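Long-range contacts in ectoine hydroxylase (Sphingopyxis alaskensis RB2256, PDB 4Q5O), which catalyses the 2-oxoglutarate- and iron-dependent hydroxylation of L-ectoine to 5-hydroxyectoine, an osmolyte that protects cells against extreme osmotic stress: residues A[101-106]-A[134-139]; A[111-116]-A[267-272]. All blocks are in the same frame, centred on the assembly; numbering follows the deposited sequence.

Contact 1 of 2, residues A[101-106]-A[134-139]; sequences FEIHAQ and HQSRLN. With 6CS ((4S,5S)-5-hydroxy-2-methyl-1,4,5,6-tetrahydropyrimidine-4-carboxylic acid), chain E.
The ectoine-side wall of this cupin-type barrel includes an antiparallel, non-hydrogen-bonded pair, Phe101 with Arg137, whose side chains run side by side toward the bound 5-hydroxyectoine. Arg137 lays its aliphatic part over one face of the Phe101 ring, with CG 4.2 Å from the ring centroid in a CH-pi contact. Farther out, Phe101 CE2 sits over a face of the guanidinium, 3.3 Å from Arg137 NE, but the two planes are inclined by 49° and do not stack flat. Arg137 bends at chi3 (-65°), and its NH2 ends 3.5 Å from NAG of the product; the same side chain touches 2-oxoglutarate. The side-chain amide of Gln135, a residue that binds ectoine, lies by the edge of the Phe101 ring.

Ser136 projects from the opposite face of strand 131-141, under the short helix 103-106. Its OG lies between the backbone N and carbonyl carbon (chi1 66°), and there shares a 2.8 Å hydrogen bond with ND1 at the edge of the His104 ring. Next to it, Ile103 CG2 rests 3.9 Å from Leu138 CB, the two side chains crossing at about a right angle; helix 63-78 packs on Leu138 as well. A weak bond of 3.4 Å runs from Glu102 N to Ser136 O where the chain turns into the helix, and Gln106 NE2 donates a hydrogen bond back to Phe101 O, 3.2 Å. The Glu102 carboxylate is paired with Arg294.

The aromatic ring thus supports the arginine along its apolar length, which probably limits its swing and presents its polar end to the substrate pocket.

Contact 2 of 2, residues A[111-116]-A[267-272]; sequences ARLAAD and AFLVYN. With AKG (2-oxoglutaric acid), chain D.
On the outer face of the major sheet of this cupin fold, Leu113 and Ala114, of segment 111-116, pack on Leu269, Tyr271 and Ala267 of strand 264-273. The one polar link is the hydrogen bond from Tyr271 OH to Ala114 O, 2.7 Å long. That oxygen lies at the edge of the tyrosine ring, near its plane; seen from the carbonyl, the hydroxyl comes in from the side, with a C=O...OH angle of 115°. With CG anti to its own carbonyl carbon (chi1 -66°), Tyr271 carries its ring across to the turn, and helix 117-127 packs on it through Leu119, Ala120 and Ala123.

Next along this face, Leu269 sets CD1 3.8 Å from Ala114 CB, while Leu113 CD2 reaches Ala267 CB at 4.2 Å. The type I turn from Leu113 to Asp116 is closed by Asp116 N to Leu113 O, 3.2 Å, and Arg112 NH1 forms a salt bridge with Asp116 OD2 within the same segment. Asp116 also stands at the N-cap of the following helix. Phe268, pointing to the other face of the strand, puts its ring under O2 of 2-oxoglutarate, with CD2 3.5 Å from that oxygen.

A phenylalanine in place of Tyr271 has no hydroxyl, so Ala114 O would probably lose this donor and the turn its one polar tie to the strand. The short side chain of Ala114 lets the backbone come near strand 264-273 at Leu269, apolar contacts fill the interface, and the buried Tyr271 hydroxyl satisfies the carbonyl oxygen of Ala114.

How the contacts relate
From the N terminus the chain leaves strand 97-101, passes through helices 103-106 and 108-113, and runs by way of helix 117-127 into strand 131-141, where contact 1 closes a loop of 27 residues. Contact 2 starts within that loop, at 111-116, and closes only 150 residues later on strand 264-273, so the two loops cross. Their later strands are antiparallel neighbours in the main sheet, joined by probable backbone hydrogen bonds such as Arg137 N to Phe268 O. With centres 8 Å apart, the contacts also touch through Ser136 and Leu269, and together they hold successive short helices against one sheet whose other face meets the ligands.

Contact 1 of 2, residues A[101-106]-A[134-139]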
ATOM      1  N   PHE A 101      19.053 -11.583  11.300  1.00 50.28           N
ATOM      2  CA  PHE A 101      20.203 -10.777  10.884  1.00 52.51           C
ATOM      3  C   PHE A 101      21.394 -11.690  10.649  1.00 50.80           C
ATOM      4  O   PHE A 101      21.329 -12.870  10.964  1.00 56.68           O
ATOM      5  CB  PHE A 101      20.554  -9.699  11.920  1.00 55.59           C
ATOM      6  CG  PHE A 101      19.577  -8.552  11.965  1.00 55.92           C
ATOM      7  CD1 PHE A 101      18.596  -8.490  12.946  1.00 54.58           C
ATOM      8  CD2 PHE A 101      19.638  -7.535  11.026  1.00 54.48           C
ATOM      9  CE1 PHE A 101      17.692  -7.442  12.975  1.00 52.51           C
ATOM     10  CE2 PHE A 101      18.738  -6.476  11.061  1.00 55.04           C
ATOM     11  CZ  PHE A 101      17.769  -6.432  12.031  1.00 51.54           C
ATOM     12  N   GLU A 102      22.471 -11.148  10.093  1.00 52.64           N
ATOM     13  CA  GLU A 102      23.691 -11.919   9.830  1.00 54.96           C
ATOM     14  C   GLU A 102      23.436 -13.271   9.165  1.00 56.68           C
ATOM     15  O   GLU A 102      24.021 -14.273   9.567  1.00 56.90           O
ATOM     16  CB  GLU A 102      24.503 -12.131  11.117  1.00 54.16           C
ATOM     17  CG  GLU A 102      25.165 -10.878  11.695  1.00 57.90           C
ATOM     18  CD  GLU A 102      26.424 -10.421  10.937  1.00 69.24           C
ATOM     19  OE1 GLU A 102      27.399 -11.212  10.830  1.00 63.31           O
ATOM     20  OE2 GLU A 102      26.443  -9.250  10.469  1.00 72.86           O
ATOM     21  N   ILE A 103      22.554 -13.304   8.169  1.00 54.33           N
ATOM     22  CA  ILE A 103      22.298 -14.532   7.431  1.00 54.19           C
ATOM     23  C   ILE A 103      23.413 -14.760   6.432  1.00 52.46           C
ATOM     24  O   ILE A 103      23.571 -15.866   5.927  1.00 56.64           O
ATOM     25  CB  ILE A 103      20.943 -14.508   6.667  1.00 54.03           C
ATOM     26  CG1 ILE A 103      20.664 -13.114   6.144  1.00 46.79           C
ATOM     27  CG2 ILE A 103      19.785 -15.013   7.533  1.00 50.54           C
ATOM     28  CD1 ILE A 103      21.106 -12.920   4.737  1.00 52.68           C
ATOM     29  N   HIS A 104      24.189 -13.715   6.144  1.00 53.57           N
ATOM     30  CA  HIS A 104      25.310 -13.841   5.210  1.00 51.26           C
ATOM     31  C   HIS A 104      26.407 -14.636   5.907  1.00 57.12           C
ATOM     32  O   HIS A 104      27.367 -15.098   5.285  1.00 60.81           O
ATOM     33  CB  HIS A 104      25.814 -12.469   4.768  1.00 43.59           C
ATOM     34  CG  HIS A 104      26.665 -11.777   5.789  1.00 54.82           C
ATOM     35  ND1 HIS A 104      26.159 -11.268   6.970  1.00 51.44           N
ATOM     36  CD2 HIS A 104      27.994 -11.502   5.803  1.00 50.60           C
ATOM     37  CE1 HIS A 104      27.138 -10.712   7.663  1.00 50.91           C
ATOM     38  NE2 HIS A 104      28.261 -10.840   6.976  1.00 53.33           N
ATOM     39  N   ALA A 105      26.222 -14.793   7.215  1.00 57.87           N
ATOM     40  CA  ALA A 105      27.123 -15.520   8.096  1.00 54.89           C
ATOM     41  C   ALA A 105      26.505 -16.859   8.526  1.00 56.89           C
ATOM     42  O   ALA A 105      27.093 -17.919   8.320  1.00 66.12           O
ATOM     43  CB  ALA A 105      27.431 -14.666   9.316  1.00 50.36           C
ATOM     44  N   GLN A 106      25.311 -16.798   9.114  1.00 56.53           N
ATOM     45  CA  GLN A 106      24.601 -17.971   9.626  1.00 51.73           C
ATOM     46  C   GLN A 106      24.130 -18.970   8.562  1.00 55.12           C
ATOM     47  O   GLN A 106      23.803 -20.111   8.899  1.00 59.66           O
ATOM     48  CB  GLN A 106      23.384 -17.550  10.489  1.00 57.55           C
ATOM     49  CG  GLN A 106      23.673 -16.596  11.668  1.00 55.83           C
ATOM     50  CD  GLN A 106      22.550 -16.570  12.713  1.00 64.63           C
ATOM     51  OE1 GLN A 106      22.420 -17.498  13.529  1.00 64.90           O
ATOM     52  NE2 GLN A 106      21.739 -15.501  12.698  1.00 57.36           N
ATOM     53  N   HIS A 134      28.078  -5.229   5.273  1.00 48.55           N
ATOM     54  CA  HIS A 134      27.909  -4.364   6.438  1.00 44.32           C
ATOM     55  C   HIS A 134      26.792  -4.904   7.324  1.00 46.91           C
ATOM     56  O   HIS A 134      26.832  -4.775   8.552  1.00 48.02           O
ATOM     57  CB  HIS A 134      27.570  -2.936   5.977  1.00 37.75           C
ATOM     58  CG  HIS A 134      26.869  -2.112   7.007  1.00 39.73           C
ATOM     59  ND1 HIS A 134      27.537  -1.252   7.851  1.00 45.87           N
ATOM     60  CD2 HIS A 134      25.555  -1.998   7.321  1.00 45.92           C
ATOM     61  CE1 HIS A 134      26.668  -0.648   8.644  1.00 49.15           C
ATOM     62  NE2 HIS A 134      25.457  -1.084   8.344  1.00 48.25           N
ATOM     63  N   GLN A 135      25.796  -5.504   6.674  1.00 49.30           N
ATOM     64  CA  GLN A 135      24.569  -6.006   7.307  1.00 44.49           C
ATOM     65  C   GLN A 135      23.865  -6.860   6.276  1.00 44.22           C
ATOM     66  O   GLN A 135      23.812  -6.503   5.103  1.00 46.06           O
ATOM     67  CB  GLN A 135      23.634  -4.876   7.748  1.00 38.01           C
ATOM     68  CG  GLN A 135      22.178  -5.324   7.993  1.00 45.85           C
ATOM     69  CD  GLN A 135      21.231  -4.200   8.441  1.00 53.14           C
ATOM     70  OE1 GLN A 135      21.634  -3.258   9.127  1.00 53.13           O
ATOM     71  NE2 GLN A 135      19.962  -4.308   8.056  1.00 54.90           N
ATOM     72  N   SER A 136      23.341  -8.000   6.693  1.00 42.59           N
ATOM     73  CA  SER A 136      22.464  -8.748   5.832  1.00 44.29           C
ATOM     74  C   SER A 136      21.221  -9.077   6.643  1.00 46.06           C
ATOM     75  O   SER A 136      21.225  -8.952   7.857  1.00 48.26           O
ATOM     76  CB  SER A 136      23.159  -9.997   5.316  1.00 42.77           C
ATOM     77  OG  SER A 136      23.425 -10.874   6.382  1.00 51.95           O
ATOM     78  N   ARG A 137      20.146  -9.473   5.977  1.00 47.80           N
ATOM     79  CA  ARG A 137      18.916  -9.808   6.683  1.00 45.53           C
ATOM     80  C   ARG A 137      18.123 -10.785   5.826  1.00 48.69           C
ATOM     81  O   ARG A 137      18.280 -10.798   4.603  1.00 49.46           O
ATOM     82  CB  ARG A 137      18.094  -8.539   6.932  1.00 46.59           C
ATOM     83  CG  ARG A 137      17.289  -8.574   8.228  1.00 59.40           C
ATOM     84  CD  ARG A 137      16.263  -7.444   8.346  1.00 61.26           C
ATOM     85  NE  ARG A 137      16.872  -6.116   8.423  1.00 66.75           N
ATOM     86  CZ  ARG A 137      16.319  -5.080   9.054  1.00 70.92           C
ATOM     87  NH1 ARG A 137      15.145  -5.226   9.671  1.00 62.49           N
ATOM     88  NH2 ARG A 137      16.947  -3.903   9.078  1.00 68.70           N
ATOM     89  N   LEU A 138      17.308 -11.631   6.456  1.00 49.66           N
ATOM     90  CA  LEU A 138      16.247 -12.345   5.736  1.00 48.78           C
ATOM     91  C   LEU A 138      14.916 -11.961   6.370  1.00 51.00           C
ATOM     92  O   LEU A 138      14.764 -12.062   7.590  1.00 52.78           O
ATOM     93  CB  LEU A 138      16.443 -13.855   5.783  1.00 46.71           C
ATOM     94  CG  LEU A 138      15.336 -14.764   5.224  1.00 51.78           C
ATOM     95  CD1 LEU A 138      15.328 -14.832   3.699  1.00 44.01           C
ATOM     96  CD2 LEU A 138      15.452 -16.162   5.798  1.00 57.36           C
ATOM     97  N   ASN A 139      13.970 -11.518   5.536  1.00 48.98           N
ATOM     98  CA  ASN A 139      12.693 -10.939   5.992  1.00 46.90           C
ATOM     99  C   ASN A 139      11.485 -11.709   5.527  1.00 40.84           C
ATOM    100  O   ASN A 139      11.301 -11.915   4.339  1.00 47.95           O
ATOM    101  CB  ASN A 139      12.515  -9.525   5.438  1.00 45.54           C
ATOM    102  CG  ASN A 139      13.376  -8.518   6.126  1.00 48.40           C
ATOM    103  OD1 ASN A 139      13.459  -8.499   7.348  1.00 61.96           O
ATOM    104  ND2 ASN A 139      14.035  -7.667   5.348  1.00 51.95           N
TER
HETATM  105  O   6CS E 403      15.601   0.828  10.389  1.00 79.69           O
HETATM  106  C   6CS E 403      16.141   1.644   9.575  1.00 77.60           C
HETATM  107  OXT 6CS E 403      15.692   2.826   9.544  1.00 69.28           O
HETATM  108  CA  6CS E 403      17.327   1.227   8.736  1.00 78.77           C
HETATM  109  N   6CS E 403      17.985   0.336   9.632  1.00 82.14           N
HETATM  110  CAI 6CS E 403      18.653  -0.754   9.320  1.00 80.50           C
HETATM  111  CAA 6CS E 403      19.209  -1.534  10.480  1.00 71.19           C
HETATM  112  NAG 6CS E 403      18.837  -1.187   7.971  1.00 78.52           N
HETATM  113  CG2 6CS E 403      18.256  -0.356   6.991  1.00 75.19           C
HETATM  114  CB  6CS E 403      17.115   0.601   7.337  1.00 77.24           C
HETATM  115  OG1 6CS E 403      17.232   1.672   6.362  1.00 74.26           O

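Contact 2 of 2, residues A[111-116]-A[267-272]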
ATOM      1  N   ALA A 111      25.405 -16.954   2.292  1.00 54.90           N
ATOM      2  CA  ALA A 111      26.796 -16.551   2.162  1.00 50.70           C
ATOM      3  C   ALA A 111      27.273 -16.748   0.737  1.00 52.15           C
ATOM      4  O   ALA A 111      28.243 -16.129   0.318  1.00 60.04           O
ATOM      5  CB  ALA A 111      27.675 -17.328   3.111  1.00 49.18           C
ATOM      6  N   ARG A 112      26.611 -17.610  -0.018  1.00 50.79           N
ATOM      7  CA  ARG A 112      27.060 -17.860  -1.385  1.00 54.68           C
ATOM      8  C   ARG A 112      26.304 -16.956  -2.351  1.00 57.33           C
ATOM      9  O   ARG A 112      26.807 -16.599  -3.430  1.00 56.37           O
ATOM     10  CB  ARG A 112      26.897 -19.337  -1.742  1.00 54.86           C
ATOM     11  CG  ARG A 112      27.033 -19.664  -3.215  1.00 52.73           C
ATOM     12  CD  ARG A 112      28.433 -19.480  -3.754  1.00 52.19           C
ATOM     13  NE  ARG A 112      28.467 -19.902  -5.148  1.00 57.25           N
ATOM     14  CZ  ARG A 112      28.138 -19.116  -6.171  1.00 59.59           C
ATOM     15  NH1 ARG A 112      27.769 -17.860  -5.953  1.00 61.45           N
ATOM     16  NH2 ARG A 112      28.171 -19.583  -7.410  1.00 55.29           N
ATOM     17  N   LEU A 113      25.096 -16.572  -1.947  1.00 53.87           N
ATOM     18  CA  LEU A 113      24.328 -15.585  -2.692  1.00 53.26           C
ATOM     19  C   LEU A 113      25.044 -14.233  -2.655  1.00 51.54           C
ATOM     20  O   LEU A 113      25.217 -13.574  -3.680  1.00 51.51           O
ATOM     21  CB  LEU A 113      22.926 -15.462  -2.108  1.00 48.36           C
ATOM     22  CG  LEU A 113      22.031 -14.433  -2.790  1.00 44.27           C
ATOM     23  CD1 LEU A 113      21.596 -14.915  -4.174  1.00 39.22           C
ATOM     24  CD2 LEU A 113      20.841 -14.101  -1.895  1.00 43.90           C
ATOM     25  N   ALA A 114      25.483 -13.836  -1.468  1.00 52.23           N
ATOM     26  CA  ALA A 114      26.132 -12.543  -1.295  1.00 52.85           C
ATOM     27  C   ALA A 114      27.505 -12.470  -1.967  1.00 54.89           C
ATOM     28  O   ALA A 114      27.994 -11.375  -2.277  1.00 55.14           O
ATOM     29  CB  ALA A 114      26.230 -12.183   0.185  1.00 49.02           C
ATOM     30  N   ALA A 115      28.128 -13.623  -2.203  1.00 55.07           N
ATOM     31  CA  ALA A 115      29.441 -13.626  -2.845  1.00 54.39           C
ATOM     32  C   ALA A 115      29.332 -13.888  -4.346  1.00 53.72           C
ATOM     33  O   ALA A 115      30.322 -13.811  -5.070  1.00 52.82           O
ATOM     34  CB  ALA A 115      30.355 -14.616  -2.197  1.00 46.84           C
ATOM     35  N   ASP A 116      28.125 -14.175  -4.818  1.00 53.50           N
ATOM     36  CA  ASP A 116      27.932 -14.450  -6.242  1.00 57.43           C
ATOM     37  C   ASP A 116      28.290 -13.244  -7.108  1.00 55.46           C
ATOM     38  O   ASP A 116      27.955 -12.110  -6.768  1.00 55.20           O
ATOM     39  CB  ASP A 116      26.500 -14.878  -6.519  1.00 53.06           C
ATOM     40  CG  ASP A 116      26.355 -15.569  -7.844  1.00 56.58           C
ATOM     41  OD1 ASP A 116      26.058 -14.892  -8.850  1.00 59.51           O
ATOM     42  OD2 ASP A 116      26.546 -16.797  -7.882  1.00 62.39           O
ATOM     43  N   ALA A 267      15.660 -11.274   0.612  1.00 42.67           N
ATOM     44  CA  ALA A 267      16.993 -11.301   1.192  1.00 42.89           C
ATOM     45  C   ALA A 267      17.638  -9.917   1.029  1.00 45.65           C
ATOM     46  O   ALA A 267      17.872  -9.449  -0.095  1.00 45.56           O
ATOM     47  CB  ALA A 267      17.835 -12.364   0.509  1.00 39.24           C
ATOM     48  N   PHE A 268      17.924  -9.256   2.143  1.00 44.38           N
ATOM     49  CA  PHE A 268      18.499  -7.916   2.095  1.00 44.27           C
ATOM     50  C   PHE A 268      20.016  -7.938   2.357  1.00 45.25           C
ATOM     51  O   PHE A 268      20.469  -8.497   3.356  1.00 42.60           O
ATOM     52  CB  PHE A 268      17.770  -7.045   3.111  1.00 42.80           C
ATOM     53  CG  PHE A 268      18.194  -5.610   3.105  1.00 51.06           C
ATOM     54  CD1 PHE A 268      17.980  -4.819   1.993  1.00 47.09           C
ATOM     55  CD2 PHE A 268      18.782  -5.036   4.235  1.00 54.97           C
ATOM     56  CE1 PHE A 268      18.359  -3.485   1.992  1.00 50.97           C
ATOM     57  CE2 PHE A 268      19.165  -3.696   4.239  1.00 59.08           C
ATOM     58  CZ  PHE A 268      18.953  -2.920   3.112  1.00 54.67           C
ATOM     59  N   LEU A 269      20.791  -7.318   1.469  1.00 46.50           N
ATOM     60  CA  LEU A 269      22.264  -7.384   1.513  1.00 42.05           C
ATOM     61  C   LEU A 269      22.939  -6.026   1.342  1.00 43.06           C
ATOM     62  O   LEU A 269      22.914  -5.452   0.255  1.00 48.89           O
ATOM     63  CB  LEU A 269      22.789  -8.263   0.382  1.00 40.02           C
ATOM     64  CG  LEU A 269      22.474  -9.741   0.442  1.00 46.06           C
ATOM     65  CD1 LEU A 269      22.988 -10.448  -0.824  1.00 43.93           C
ATOM     66  CD2 LEU A 269      23.125 -10.283   1.704  1.00 49.10           C
ATOM     67  N   VAL A 270      23.586  -5.535   2.388  1.00 39.24           N
ATOM     68  CA  VAL A 270      24.247  -4.247   2.326  1.00 37.11           C
ATOM     69  C   VAL A 270      25.742  -4.377   2.016  1.00 42.80           C
ATOM     70  O   VAL A 270      26.518  -4.871   2.829  1.00 41.61           O
ATOM     71  CB  VAL A 270      24.077  -3.506   3.650  1.00 35.94           C
ATOM     72  CG1 VAL A 270      24.537  -2.071   3.496  1.00 38.03           C
ATOM     73  CG2 VAL A 270      22.633  -3.580   4.111  1.00 42.76           C
ATOM     74  N   TYR A 271      26.152  -3.916   0.843  1.00 46.74           N
ATOM     75  CA  TYR A 271      27.565  -3.904   0.484  1.00 41.29           C
ATOM     76  C   TYR A 271      28.202  -2.550   0.808  1.00 45.03           C
ATOM     77  O   TYR A 271      27.737  -1.506   0.356  1.00 48.76           O
ATOM     78  CB  TYR A 271      27.735  -4.196  -1.002  1.00 42.16           C
ATOM     79  CG  TYR A 271      27.328  -5.586  -1.430  1.00 46.97           C
ATOM     80  CD1 TYR A 271      28.280  -6.606  -1.556  1.00 43.79           C
ATOM     81  CD2 TYR A 271      26.003  -5.882  -1.735  1.00 37.64           C
ATOM     82  CE1 TYR A 271      27.918  -7.881  -1.959  1.00 41.35           C
ATOM     83  CE2 TYR A 271      25.632  -7.161  -2.137  1.00 39.84           C
ATOM     84  CZ  TYR A 271      26.598  -8.153  -2.249  1.00 44.72           C
ATOM     85  OH  TYR A 271      26.246  -9.413  -2.651  1.00 45.12           O
ATOM     86  N   ASN A 272      29.273  -2.578   1.593  1.00 47.68           N
ATOM     87  CA  ASN A 272      30.054  -1.387   1.897  1.00 46.14           C
ATOM     88  C   ASN A 272      31.432  -1.581   1.283  1.00 47.29           C
ATOM     89  O   ASN A 272      31.956  -2.686   1.295  1.00 52.40           O
ATOM     90  CB  ASN A 272      30.166  -1.227   3.410  1.00 50.64           C
ATOM     91  CG  ASN A 272      30.714   0.112   3.818  1.00 46.03           C
ATOM     92  OD1 ASN A 272      30.404   1.129   3.208  1.00 45.05           O
ATOM     93  ND2 ASN A 272      31.540   0.121   4.856  1.00 50.21           N
TER
HETATM   94  C1  AKG D 402      14.478  -3.302   5.110  1.00 84.35           C
HETATM   95  O1  AKG D 402      14.011  -4.121   5.959  1.00 76.74           O
HETATM   96  O2  AKG D 402      15.609  -3.550   4.583  1.00 81.19           O
HETATM   97  C2  AKG D 402      13.692  -2.034   4.734  1.00 78.60           C
HETATM   98  O5  AKG D 402      14.184  -0.922   4.829  1.00 66.95           O
HETATM   99  C3  AKG D 402      12.268  -2.125   4.227  1.00 71.42           C
HETATM  100  C4  AKG D 402      11.368  -1.576   5.302  1.00 72.07           C
HETATM  101  C5  AKG D 402      11.427  -2.541   6.470  1.00 86.34           C
HETATM  102  O3  AKG D 402      10.603  -3.495   6.525  1.00 90.97           O
HETATM  103  O4  AKG D 402      12.295  -2.402   7.383  1.00 84.80           O